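Local atomic coordinates of chitooligosaccharide oxidase (Gibberella zeae, PDB entry 6Y0R), a protein that oxidises the C1 hydroxyl of chitooligosaccharides to the corresponding lactone with a bicovalently bound FAD, passing the electrons to molecular oxygen to form hydrogen peroxide. Residues G427-Q430 / S431-S435; K119-K122 / D123-K127; S464-A467 / K468-V472; K259-P262 / A263-M267. All coordinates share one frame; numbering follows the deposited sequence.

Interaction 1 of 4, residues G427-Q430 / S431-S435; sequences GLRQ and SISSS
Both faces of the Gln430 carbonyl plane are used by a single residue: Ser434 OG comes to Gln430 O from one face at 2.7 Å, and Ser434 N comes from the opposite face at 3.0 Å. The hydroxyl donor is tilted 28° from the plane. One residue back, the carbonyl of Arg429 is shared differently. Ser433 N lies in its plane, 2.9 Å from Arg429 O, while Ile432 N sits well above the plane at 3.0 Å from the same oxygen. A further carbonyl, that of Leu428, takes the short bond from Ser431 OG to its oxygen, 2.6 Å long. This is the C-terminal part of helix 420-433, where i to i+4 bonds run beside an i to i+3 bond from Ile432 N to Arg429 O and serine hydroxyls fold back onto the carbonyls of the preceding turn. Ser431 can do this because its OG stands between the backbone N and the carbonyl carbon (chi1 71°), leaning back over the helix; the OG of Ser434 is turned the same way. Ser433 OG is packed over Gln430 CA at 3.4 Å and lies obliquely to the Arg429 guanidinium. The apolar side of the turn faces the seven-stranded antiparallel sheet and helix 351-367: Ile432 rests on Phe357 and on Leu344 of strand 338-346, and Leu428 on Phe360. Further on, Ser435 OG bonds Glu353 OE2.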
# COMPACT_ATOMS: atom_id res chain seq x y z
N GLY A 427 -19.54 -0.48 9.56
CA GLY A 427 -20.72 0.36 9.32
C GLY A 427 -20.36 1.54 8.43
O GLY A 427 -21.14 1.83 7.49
N LEU A 428 -19.22 2.17 8.67
CA LEU A 428 -18.71 3.29 7.83
C LEU A 428 -18.60 2.82 6.38
O LEU A 428 -19.10 3.48 5.43
CB LEU A 428 -17.33 3.73 8.33
CG LEU A 428 -17.23 4.97 9.20
CD1 LEU A 428 -15.76 5.14 9.58
CD2 LEU A 428 -17.78 6.21 8.47
N ARG A 429 -17.95 1.68 6.17
CA ARG A 429 -17.74 1.17 4.81
C ARG A 429 -19.08 0.78 4.17
O ARG A 429 -19.35 1.11 3.02
CB ARG A 429 -16.78 -0.02 4.85
CG ARG A 429 -16.54 -0.59 3.47
CD ARG A 429 -15.54 -1.72 3.49
NE ARG A 429 -16.24 -2.95 3.81
CZ ARG A 429 -16.28 -3.52 4.97
NH1 ARG A 429 -16.95 -4.67 5.12
NH2 ARG A 429 -15.63 -2.96 5.99
N GLN A 430 -19.90 0.02 4.91
CA GLN A 430 -21.16 -0.52 4.35
C GLN A 430 -22.18 0.59 4.11
O GLN A 430 -23.04 0.34 3.25
CB GLN A 430 -21.73 -1.62 5.25
CG GLN A 430 -20.96 -2.92 5.13
CD GLN A 430 -21.58 -4.03 5.94
OE1 GLN A 430 -22.30 -3.77 6.90
NE2 GLN A 430 -21.28 -5.27 5.56
N SER A 431 -22.06 1.75 4.76
CA SER A 431 -22.93 2.93 4.46
C SER A 431 -22.82 3.26 2.98
O SER A 431 -23.77 3.84 2.43
CB SER A 431 -22.64 4.12 5.31
OG SER A 431 -21.39 4.72 4.96
N ILE A 432 -21.68 2.93 2.35
CA ILE A 432 -21.50 3.03 0.88
C ILE A 432 -21.70 1.66 0.22
O ILE A 432 -22.50 1.56 -0.72
CB ILE A 432 -20.12 3.63 0.55
CG1 ILE A 432 -19.97 5.00 1.20
CG2 ILE A 432 -19.93 3.65 -0.96
CD1 ILE A 432 -18.60 5.57 1.09
N SER A 433 -20.99 0.61 0.63
CA SER A 433 -20.81 -0.57 -0.24
C SER A 433 -22.13 -1.35 -0.32
O SER A 433 -22.33 -1.99 -1.34
CB SER A 433 -19.66 -1.45 0.18
OG SER A 433 -19.85 -1.92 1.51
N SER A 434 -23.01 -1.25 0.68
CA SER A 434 -24.23 -2.10 0.68
C SER A 434 -25.20 -1.62 -0.42
O SER A 434 -26.12 -2.38 -0.78
CB SER A 434 -24.86 -2.16 2.05
OG SER A 434 -25.34 -0.89 2.44
N SER A 435 -24.99 -0.44 -0.99
CA SER A 435 -25.83 0.09 -2.08
C SER A 435 -25.20 -0.15 -3.45
O SER A 435 -25.84 0.24 -4.42
CB SER A 435 -26.09 1.55 -1.86
OG SER A 435 -24.97 2.30 -2.25

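Interaction 2 of 4, residues K119-K122 / D123-K127; sequences KLAK and DGTAK
A tight beta hairpin joins strand 118-120 to strand 125-128, with a type I turn from Ala121 to Gly124 at its tip. At the open end, Lys119 and Lys127 form a hydrogen-bonded antiparallel pair: Lys119 N bonds Lys127 O at 2.9 Å, and Lys127 N returns the bond to Lys119 O. Leu120 and Ala126 follow as a non-hydrogen-bonded pair, with CA atoms 4.2 Å apart and side chains on the same face. Leu120 CG lies anti to the backbone N (chi1 177°), which brings CD1 down over the second strand to 3.6 Å from Thr125 O. On this face Leu120 and Ala126 also meet Thr226 of strand 218-228. Nearer the turn, the carbonyl of Thr125 aims almost straight at Ala121 N, which lies 2.8 Å from Thr125 O. The turn itself is closed by Gly124 N on Ala121 O at 3.1 Å, the donor standing 54° out of the carbonyl plane. Asp123 OD1 also lies where it can accept from Thr125 N, as in an Asx turn, although its position is doubtful because it crowds Thr125 CG2. Thr125 OG1 bonds Glu223 OE2 and Phe224 O, fastening the hairpin to strand 218-228. With Gly124 at positive phi in the turn's last position, and Ala121 bonded to both Gly124 and Thr125, the loop is a type I turn with a G1 beta bulge, the classic 3:5 hairpin, here on an edge of the FAD-binding domain sheet.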
# COMPACT_ATOMS: atom_id res chain seq x y z
N LYS A 119 19.97 1.78 -6.77
CA LYS A 119 20.98 2.06 -7.83
C LYS A 119 20.30 2.68 -9.04
O LYS A 119 19.61 1.98 -9.80
CB LYS A 119 21.72 0.77 -8.19
CG LYS A 119 22.53 0.16 -7.06
CD LYS A 119 23.25 -1.11 -7.49
CE LYS A 119 23.97 -1.80 -6.34
NZ LYS A 119 24.43 -3.16 -6.74
N LEU A 120 20.59 3.84 -9.33
CA LEU A 120 20.05 4.54 -10.51
C LEU A 120 21.11 4.50 -11.60
O LEU A 120 22.25 4.94 -11.33
CB LEU A 120 19.76 5.98 -10.11
CG LEU A 120 19.26 6.97 -11.15
CD1 LEU A 120 17.91 6.55 -11.70
CD2 LEU A 120 19.28 8.44 -10.77
N ALA A 121 20.63 4.22 -12.74
CA ALA A 121 21.48 4.10 -13.95
C ALA A 121 21.33 5.36 -14.81
O ALA A 121 20.36 6.13 -14.63
CB ALA A 121 21.11 2.85 -14.71
N LYS A 122 22.27 5.58 -15.73
CA LYS A 122 22.29 6.82 -16.53
C LYS A 122 21.06 6.90 -17.44
O LYS A 122 20.65 8.01 -17.74
CB LYS A 122 23.62 6.93 -17.30
CG LYS A 122 24.78 7.37 -16.42
CD LYS A 122 25.82 8.24 -17.13
CE LYS A 122 26.54 9.19 -16.19
NZ LYS A 122 27.64 9.91 -16.89
N ASP A 123 20.44 5.77 -17.81
CA ASP A 123 19.26 5.81 -18.70
C ASP A 123 17.95 6.07 -17.92
O ASP A 123 16.90 6.04 -18.55
CB ASP A 123 19.18 4.53 -19.54
CG ASP A 123 18.97 3.26 -18.74
OD1 ASP A 123 18.84 3.36 -17.52
OD2 ASP A 123 18.92 2.19 -19.37
N GLY A 124 18.02 6.32 -16.61
CA GLY A 124 16.83 6.64 -15.79
C GLY A 124 16.14 5.40 -15.24
O GLY A 124 15.17 5.51 -14.46
N THR A 125 16.65 4.22 -15.56
CA THR A 125 16.19 2.96 -14.89
C THR A 125 16.86 2.84 -13.51
O THR A 125 17.97 3.36 -13.29
CB THR A 125 16.49 1.74 -15.75
OG1 THR A 125 15.90 0.63 -15.08
CG2 THR A 125 17.96 1.47 -15.86
N ALA A 126 16.20 2.18 -12.57
CA ALA A 126 16.73 2.00 -11.21
C ALA A 126 16.50 0.56 -10.77
O ALA A 126 15.43 0.05 -11.02
CB ALA A 126 16.06 2.95 -10.25
N LYS A 127 17.48 -0.02 -10.10
CA LYS A 127 17.36 -1.35 -9.50
C LYS A 127 17.35 -1.13 -8.00
O LYS A 127 18.32 -0.53 -7.45
CB LYS A 127 18.54 -2.23 -9.91
CG LYS A 127 18.50 -2.56 -11.39
CD LYS A 127 19.63 -3.44 -11.85
CE LYS A 127 19.39 -3.91 -13.27
NZ LYS A 127 20.66 -4.10 -13.99

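Interaction 3 of 4, residues S464-A467 / K468-V472; sequences SNVA and KLEAV
Val466 and Glu470 meet because of their torsions: CG1 of Val466 is trans to its own N (chi1 168°), while Glu470 has CG beside its backbone N (chi1 -66°) and then runs out straight. The two side chains cross obliquely, and Val466 CG1 touches the carboxylate at Glu470 OE2, 3.5 Å away. The aliphatic part of Glu470 lies over the backbone, with CG 3.3 Å from Val466 O. Leu469 does the same on the buried side, its CG lying 3.4 Å from Asn465 O, and its side chain continues onto Trp207 and Ala212 of helix 203-212. Beneath these side chains run the backbone bonds Leu469 N to Asn465 O (3.0 Å), Glu470 N to Val466 O (2.9 Å) and Ala471 N to Ala467 O. One residue before the Leu469 bond, a water bridges instead: it donates to Ser464 O at 2.8 Å and accepts from Lys468 N. Asn465 is fixed from outside, its ND2 bonding Ala395 O and Pro391 O, and Lys468 makes a cation-pi contact with Trp207. The i to i+4 ladder is that of an alpha helix near its N-terminal end, here helix 466-476 in the berberine-like C-terminal region.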
# COMPACT_ATOMS: atom_id res chain seq x y z
N SER A 464 -11.82 -10.05 -10.66
CA SER A 464 -11.85 -10.89 -11.87
C SER A 464 -10.47 -11.45 -12.23
O SER A 464 -10.39 -12.32 -13.11
CB SER A 464 -12.47 -10.10 -13.00
OG SER A 464 -11.73 -8.92 -13.23
N ASN A 465 -9.38 -11.01 -11.56
CA ASN A 465 -8.03 -11.55 -11.80
C ASN A 465 -7.76 -12.81 -10.98
O ASN A 465 -6.72 -13.41 -11.15
CB ASN A 465 -6.97 -10.47 -11.50
CG ASN A 465 -6.86 -9.46 -12.61
OD1 ASN A 465 -7.32 -9.71 -13.73
ND2 ASN A 465 -6.30 -8.29 -12.29
N VAL A 466 -8.65 -13.21 -10.08
CA VAL A 466 -8.36 -14.36 -9.19
C VAL A 466 -8.06 -15.63 -10.03
O VAL A 466 -7.10 -16.35 -9.73
CB VAL A 466 -9.46 -14.58 -8.14
CG1 VAL A 466 -9.29 -15.92 -7.44
CG2 VAL A 466 -9.48 -13.49 -7.08
N ALA A 467 -8.87 -15.94 -11.04
CA ALA A 467 -8.71 -17.20 -11.80
C ALA A 467 -7.32 -17.30 -12.42
O ALA A 467 -6.64 -18.34 -12.25
CB ALA A 467 -9.81 -17.30 -12.85
N LYS A 468 -6.85 -16.24 -13.09
CA LYS A 468 -5.50 -16.20 -13.70
C LYS A 468 -4.43 -16.25 -12.60
O LYS A 468 -3.44 -16.97 -12.77
CB LYS A 468 -5.36 -14.99 -14.62
CG LYS A 468 -4.01 -14.91 -15.31
CD LYS A 468 -3.94 -13.93 -16.46
CE LYS A 468 -2.54 -13.81 -17.02
NZ LYS A 468 -2.51 -12.74 -18.04
N LEU A 469 -4.62 -15.55 -11.47
CA LEU A 469 -3.65 -15.62 -10.35
C LEU A 469 -3.53 -17.06 -9.82
O LEU A 469 -2.41 -17.49 -9.51
CB LEU A 469 -4.06 -14.66 -9.23
CG LEU A 469 -3.72 -13.20 -9.49
CD1 LEU A 469 -4.52 -12.31 -8.56
CD2 LEU A 469 -2.21 -12.98 -9.34
N GLU A 470 -4.64 -17.80 -9.75
CA GLU A 470 -4.57 -19.21 -9.27
C GLU A 470 -3.75 -20.08 -10.23
O GLU A 470 -3.04 -20.96 -9.75
CB GLU A 470 -5.98 -19.77 -9.11
CG GLU A 470 -6.76 -19.09 -8.01
CD GLU A 470 -8.20 -19.51 -7.87
OE1 GLU A 470 -8.78 -19.96 -8.88
OE2 GLU A 470 -8.76 -19.32 -6.80
N ALA A 471 -3.83 -19.80 -11.52
CA ALA A 471 -3.03 -20.55 -12.52
C ALA A 471 -1.55 -20.19 -12.38
O ALA A 471 -0.67 -21.08 -12.42
CB ALA A 471 -3.58 -20.28 -13.88
N VAL A 472 -1.25 -18.89 -12.17
CA VAL A 472 0.15 -18.49 -11.93
C VAL A 472 0.65 -19.16 -10.66
O VAL A 472 1.80 -19.61 -10.60
CB VAL A 472 0.28 -16.95 -11.93
CG1 VAL A 472 1.71 -16.52 -11.69
CG2 VAL A 472 -0.22 -16.38 -13.25
O HOH W 1 -8.52 -14.09 -14.23

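Interaction 4 of 4, residues K259-P262 / A263-M267; sequences KGMP and AEITM
Met261 and Ile265 make the tight, buried half of this turn. The thioether swings back toward the strand, with CG between the backbone N and the carbonyl carbon (chi1 75°) and the rest of the chain extended. Met261 SD lies against Ile265 CG2 at 3.8 Å, and the terminal methyl CE reaches Ile265 O at 3.7 Å. The same CE meets Met267 CG at 4.1 Å, making a row of three apolar side chains. The other half is looser and turned outward: exposed Pro262 has its ring carbon CB 3.5 Å from Glu264 OE1, and what holds the carboxylate is the salt bridge from OE2 to Lys174. Between the halves, a type I turn from Pro262 to Ile265 is closed by the bond from Ile265 N to Pro262 O, which is 3.1 Å long and nearly straight at N-H...O (168°), though the donor comes from above the carbonyl plane. Arg173 NH1 bonds the same Pro262 O and also Ile265 O. The turn leads from helix 247-260 into strand 265-272, with Ile265 and Met267 set on Phe236 of strand 233-239, Met261 and Met267 on Ile378 of strand 371-378, and the short helix 172-175 bonded to the turn.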
# COMPACT_ATOMS: atom_id res chain seq x y z
N LYS A 259 -13.38 13.53 -11.76
CA LYS A 259 -13.55 12.79 -13.05
C LYS A 259 -12.85 13.53 -14.19
O LYS A 259 -12.24 12.88 -15.05
CB LYS A 259 -15.01 12.59 -13.43
CG LYS A 259 -15.82 11.71 -12.51
CD LYS A 259 -17.20 11.51 -13.12
CE LYS A 259 -18.05 10.46 -12.46
NZ LYS A 259 -19.49 10.67 -12.76
N GLY A 260 -12.97 14.85 -14.23
CA GLY A 260 -12.45 15.58 -15.39
C GLY A 260 -11.11 16.27 -15.15
O GLY A 260 -10.55 16.82 -16.11
N MET A 261 -10.57 16.24 -13.94
CA MET A 261 -9.45 17.14 -13.61
C MET A 261 -8.17 16.60 -14.25
O MET A 261 -7.95 15.41 -14.46
CB MET A 261 -9.28 17.29 -12.10
CG MET A 261 -8.66 16.08 -11.44
SD MET A 261 -8.85 16.31 -9.62
CE MET A 261 -8.17 14.77 -9.01
N PRO A 262 -7.21 17.50 -14.57
CA PRO A 262 -5.97 17.08 -15.19
C PRO A 262 -5.17 16.10 -14.33
O PRO A 262 -5.30 16.11 -13.09
CB PRO A 262 -5.16 18.37 -15.38
CG PRO A 262 -6.21 19.47 -15.32
CD PRO A 262 -7.28 18.96 -14.37
N ALA A 263 -4.32 15.32 -15.01
CA ALA A 263 -3.46 14.28 -14.42
C ALA A 263 -2.52 14.90 -13.36
O ALA A 263 -2.10 14.17 -12.46
CB ALA A 263 -2.67 13.58 -15.50
N GLU A 264 -2.14 16.17 -13.52
CA GLU A 264 -1.21 16.85 -12.58
C GLU A 264 -1.79 16.96 -11.16
O GLU A 264 -0.98 17.32 -10.27
CB GLU A 264 -0.90 18.26 -13.11
CG GLU A 264 0.07 18.22 -14.27
CD GLU A 264 -0.49 17.74 -15.61
OE1 GLU A 264 -1.73 17.83 -15.82
OE2 GLU A 264 0.32 17.25 -16.42
N ILE A 265 -3.10 16.74 -10.95
CA ILE A 265 -3.69 16.82 -9.59
C ILE A 265 -3.93 15.40 -9.06
O ILE A 265 -4.52 14.62 -9.76
CB ILE A 265 -5.01 17.59 -9.55
CG1 ILE A 265 -4.91 19.01 -10.10
CG2 ILE A 265 -5.55 17.56 -8.15
CD1 ILE A 265 -6.21 19.67 -10.21
N THR A 266 -3.47 15.10 -7.86
CA THR A 266 -3.89 13.94 -7.06
C THR A 266 -4.40 14.50 -5.74
O THR A 266 -3.71 15.34 -5.16
CB THR A 266 -2.79 12.88 -6.92
OG1 THR A 266 -2.36 12.38 -8.20
CG2 THR A 266 -3.27 11.72 -6.07
N MET A 267 -5.60 14.13 -5.32
CA MET A 267 -6.10 14.70 -4.07
C MET A 267 -7.09 13.77 -3.40
O MET A 267 -7.55 12.77 -4.03
CB MET A 267 -6.75 16.07 -4.29
CG MET A 267 -7.97 16.07 -5.10
SD MET A 267 -8.46 17.86 -5.25
CE MET A 267 -8.08 18.46 -3.62

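From the N terminus the chain meets interaction 2 first, then 4, 1 and 3. Each closes a short local loop or turn before the next begins, so none nests in or crosses another. Interaction 2 turns a hairpin in the FAD-binding domain. Interaction 4 leads a helix into a central strand of the seven-stranded antiparallel sheet, and interaction 1 lies near the C-terminal end of helix 420-433, which packs against strands 338-346 and 403-411 of the same sheet. Interaction 3 lies near the N-terminal end of helix 466-476, which returns to helix 203-212. Interactions 1 and 2 lie on opposite sides of the chain's centre, their centres 44 Å apart; interactions 1 and 4 are separated by about 13 Å between nearest atoms.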